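Local coordinates for protein iodotyrosine deiodinase (Thermotoga neapolitana DSM 4359, PDB 6PZ0) that removes halogen from halotyrosines such as 3-iodo-L-tyrosine, using FMN as cofactor and NADPH as reductant, at residues Lys9-Val14 with Ser135-Pro140. Sequence-based numbering, arbitrary orientation. Where two conformers were deposited one is given.
Sequences KKRKTV and SVPYTP. With FMN (flavin mononucleotide), chain C; TYR (tyrosine), chain D.
Thr13 and Val14 meet Ser135 and Val136 in a buried contact that joins two of the loops that hold FMN, one after helix 4-10 and one after strand 134-135. Val14 N gives a nearly straight hydrogen bond to Ser135 O (2.9 Å). A water ties the same loops together: it lies 2.7 Å from Lys12 O and accepts from Ser135 N. Arg11 NH2 lies 3.1 Å from Ser135 O, but its angle is poor for a hydrogen bond. Thr13 points two ways. Its methyl CG2, anti to the backbone N, presses on Val136 CG2 at a tight 3.5 Å. Its OG1 faces the FMN phosphate end, and Thr13 N bonds O1P almost in line (3.0 Å). Val136 CG2 in turn reaches FMN N1 (3.4 Å), and the Pro137 ring packs on the flavin near C9. Farther along, Thr139 N bonds FMN O4 (3.2 Å). A glycine in place of Thr13 would probably open a gap beside Val136 and take away the hydroxyl next to O1P and O5'. Segment 9-14 thus meets the phosphate end and 135-140 the flavin ring; the Val14-Ser135 bond and the Thr13-Val136 methyl contact probably keep them in step, while Arg15, Tyr174 and Arg176 complete the hold on FMN.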
loop_
_atom_site.group_PDB
_atom_site.type_symbol
_atom_site.label_atom_id
_atom_site.label_comp_id
_atom_site.label_asym_id
_atom_site.label_seq_id
_atom_site.Cartn_x
_atom_site.Cartn_y
_atom_site.Cartn_z
ATOM N N LYS A 9 11.227 -1.012 -11.014
ATOM C CA LYS A 9 12.512 -0.324 -11.024
ATOM C C LYS A 9 12.448 0.968 -11.831
ATOM O O LYS A 9 12.974 2.006 -11.393
ATOM C CB LYS A 9 13.617 -1.243 -11.589
ATOM C CG LYS A 9 14.940 -0.491 -11.736
ATOM C CD LYS A 9 16.135 -1.379 -11.493
ATOM C CE LYS A 9 17.447 -0.576 -11.565
ATOM N NZ LYS A 9 17.694 0.248 -10.340
ATOM N N LYS A 10 11.802 0.911 -12.994
ATOM C CA LYS A 10 11.695 2.056 -13.904
ATOM C C LYS A 10 10.849 3.159 -13.314
ATOM O O LYS A 10 11.079 4.340 -13.534
ATOM C CB LYS A 10 11.066 1.648 -15.251
ATOM C CG LYS A 10 12.055 1.153 -16.278
ATOM C CD LYS A 10 11.357 0.751 -17.578
ATOM C CE LYS A 10 12.276 -0.089 -18.481
ATOM N NZ LYS A 10 12.017 -1.568 -18.410
ATOM N N ARG A 11 9.835 2.770 -12.571
ATOM C CA ARG A 11 8.880 3.751 -12.114
ATOM C C ARG A 11 9.489 4.650 -11.081
ATOM O O ARG A 11 10.127 4.187 -10.137
ATOM C CB ARG A 11 7.653 3.062 -11.549
ATOM C CG ARG A 11 6.536 4.012 -11.260
ATOM C CD ARG A 11 6.451 4.369 -9.832
ATOM N NE ARG A 11 5.602 5.544 -9.677
ATOM C CZ ARG A 11 5.799 6.486 -8.756
ATOM N NH1 ARG A 11 6.761 6.364 -7.852
ATOM N NH2 ARG A 11 5.014 7.540 -8.721
ATOM N N LYS A 12 9.280 5.950 -11.279
ATOM C CA LYS A 12 9.847 6.972 -10.434
ATOM C C LYS A 12 8.855 8.099 -10.314
ATOM O O LYS A 12 7.866 8.143 -11.039
ATOM C CB LYS A 12 11.151 7.489 -11.010
ATOM C CG LYS A 12 11.023 8.254 -12.330
ATOM C CD LYS A 12 12.407 8.670 -12.862
ATOM C CE LYS A 12 12.341 9.377 -14.209
ATOM N NZ LYS A 12 12.163 8.459 -15.367
ATOM N N THR A 13 9.130 9.015 -9.403
ATOM C CA THR A 13 8.266 10.168 -9.220
ATOM C C THR A 13 8.193 10.987 -10.474
ATOM O O THR A 13 9.197 11.195 -11.144
ATOM C CB THR A 13 8.771 11.078 -8.096
ATOM O OG1 THR A 13 9.216 10.298 -6.985
ATOM C CG2 THR A 13 7.681 12.008 -7.632
ATOM N N VAL A 14 7.003 11.496 -10.773
ATOM C CA VAL A 14 6.866 12.479 -11.828
ATOM C C VAL A 14 6.192 13.712 -11.220
ATOM O O VAL A 14 5.083 13.638 -10.721
ATOM C CB VAL A 14 6.075 11.929 -13.029
ATOM C CG1 VAL A 14 5.865 13.014 -14.082
ATOM C CG2 VAL A 14 6.787 10.748 -13.654
ATOM N N SER A 135 3.097 9.991 -11.909
ATOM C CA SER A 135 2.400 10.538 -10.766
ATOM C C SER A 135 3.336 10.735 -9.593
ATOM O O SER A 135 4.548 10.493 -9.676
ATOM C CB SER A 135 1.224 9.651 -10.339
ATOM O OG SER A 135 0.390 10.362 -9.435
ATOM N N VAL A 136 2.780 11.274 -8.530
ATOM C CA VAL A 136 3.511 11.460 -7.281
ATOM C C VAL A 136 2.477 11.367 -6.166
ATOM O O VAL A 136 1.415 11.958 -6.272
ATOM C CB VAL A 136 4.301 12.808 -7.198
ATOM C CG1 VAL A 136 3.438 13.989 -7.539
ATOM C CG2 VAL A 136 4.880 12.974 -5.811
ATOM N N PRO A 137 2.755 10.571 -5.123
ATOM C CA PRO A 137 1.822 10.541 -4.000
ATOM C C PRO A 137 1.979 11.808 -3.216
ATOM O O PRO A 137 2.909 11.946 -2.436
ATOM C CB PRO A 137 2.262 9.330 -3.193
ATOM C CG PRO A 137 3.123 8.529 -4.110
ATOM C CD PRO A 137 3.770 9.516 -5.005
ATOM N N TYR A 138 1.117 12.763 -3.486
ATOM C CA TYR A 138 1.275 14.062 -2.866
ATOM C C TYR A 138 0.447 14.122 -1.594
ATOM O O TYR A 138 -0.756 13.899 -1.611
ATOM C CB TYR A 138 0.898 15.185 -3.827
ATOM C CG TYR A 138 0.972 16.478 -3.093
ATOM C CD1 TYR A 138 2.180 16.928 -2.567
ATOM C CD2 TYR A 138 -0.162 17.228 -2.870
ATOM C CE1 TYR A 138 2.237 18.108 -1.851
ATOM C CE2 TYR A 138 -0.118 18.389 -2.156
ATOM C CZ TYR A 138 1.091 18.832 -1.649
ATOM O OH TYR A 138 1.144 19.983 -0.918
ATOM N N THR A 139 1.116 14.450 -0.491
ATOM C CA THR A 139 0.494 14.461 0.814
ATOM C C THR A 139 0.787 15.790 1.496
ATOM O O THR A 139 1.820 15.935 2.121
ATOM C CB THR A 139 1.013 13.302 1.689
ATOM O OG1 THR A 139 2.431 13.398 1.808
ATOM C CG2 THR A 139 0.679 11.949 1.056
ATOM N N PRO A 140 -0.116 16.770 1.367
ATOM C CA PRO A 140 0.090 18.052 2.060
ATOM C C PRO A 140 -0.050 17.891 3.566
ATOM O O PRO A 140 -0.591 16.894 4.019
ATOM C CB PRO A 140 -1.019 18.932 1.505
ATOM C CG PRO A 140 -2.112 17.954 1.160
ATOM C CD PRO A 140 -1.418 16.705 0.700
HETATM N N1 FMN C . 6.579 13.730 -2.971
HETATM C C2 FMN C . 6.373 15.061 -2.891
HETATM O O2 FMN C . 6.921 15.800 -3.686
HETATM N N3 FMN C . 5.554 15.558 -1.927
HETATM C C4 FMN C . 4.909 14.748 -1.034
HETATM O O4 FMN C . 4.172 15.256 -0.182
HETATM C C4A FMN C . 5.121 13.373 -1.107
HETATM N N5 FMN C . 4.495 12.524 -0.218
HETATM C C5A FMN C . 4.684 11.161 -0.328
HETATM C C6 FMN C . 4.028 10.328 0.567
HETATM C C7 FMN C . 4.200 8.949 0.488
HETATM C C7M FMN C . 3.465 8.072 1.460
HETATM C C8 FMN C . 5.037 8.436 -0.498
HETATM C C8M FMN C . 5.189 6.944 -0.598
HETATM C C9 FMN C . 5.704 9.264 -1.396
HETATM C C9A FMN C . 5.535 10.649 -1.310
HETATM N N10 FMN C . 6.204 11.521 -2.191
HETATM C C10 FMN C . 5.954 12.879 -2.092
HETATM C "C1'" FMN C . 7.111 11.006 -3.259
HETATM C "C2'" FMN C . 8.482 10.618 -2.655
HETATM O "O2'" FMN C . 9.279 11.768 -2.418
HETATM C "C3'" FMN C . 9.210 9.636 -3.571
HETATM O "O3'" FMN C . 8.461 8.448 -3.588
HETATM C "C4'" FMN C . 10.652 9.327 -3.126
HETATM O "O4'" FMN C . 11.416 10.506 -3.227
HETATM C "C5'" FMN C . 11.264 8.285 -4.026
HETATM O "O5'" FMN C . 11.172 8.732 -5.357
HETATM P P FMN C . 11.758 7.846 -6.523
HETATM O O1P FMN C . 11.644 8.661 -7.816
HETATM O O2P FMN C . 10.940 6.585 -6.653
HETATM O O3P FMN C . 13.192 7.462 -6.203
HETATM N N TYR D . 4.678 17.469 1.370
HETATM C CA TYR D . 5.889 18.295 1.279
HETATM C C TYR D . 6.214 18.644 -0.167
HETATM O O TYR D . 7.148 19.414 -0.435
HETATM C CB TYR D . 7.071 17.585 1.941
HETATM C CG TYR D . 7.418 16.214 1.407
HETATM C CD1 TYR D . 8.084 16.058 0.201
HETATM C CD2 TYR D . 7.119 15.072 2.138
HETATM C CE1 TYR D . 8.418 14.796 -0.280
HETATM C CE2 TYR D . 7.473 13.805 1.670
HETATM C CZ TYR D . 8.102 13.684 0.464
HETATM O OH TYR D . 8.429 12.430 0.002
HETATM O OXT TYR D . 5.543 18.146 -1.087
HETATM O O HOH W 1 5.291 8.202 -11.754
#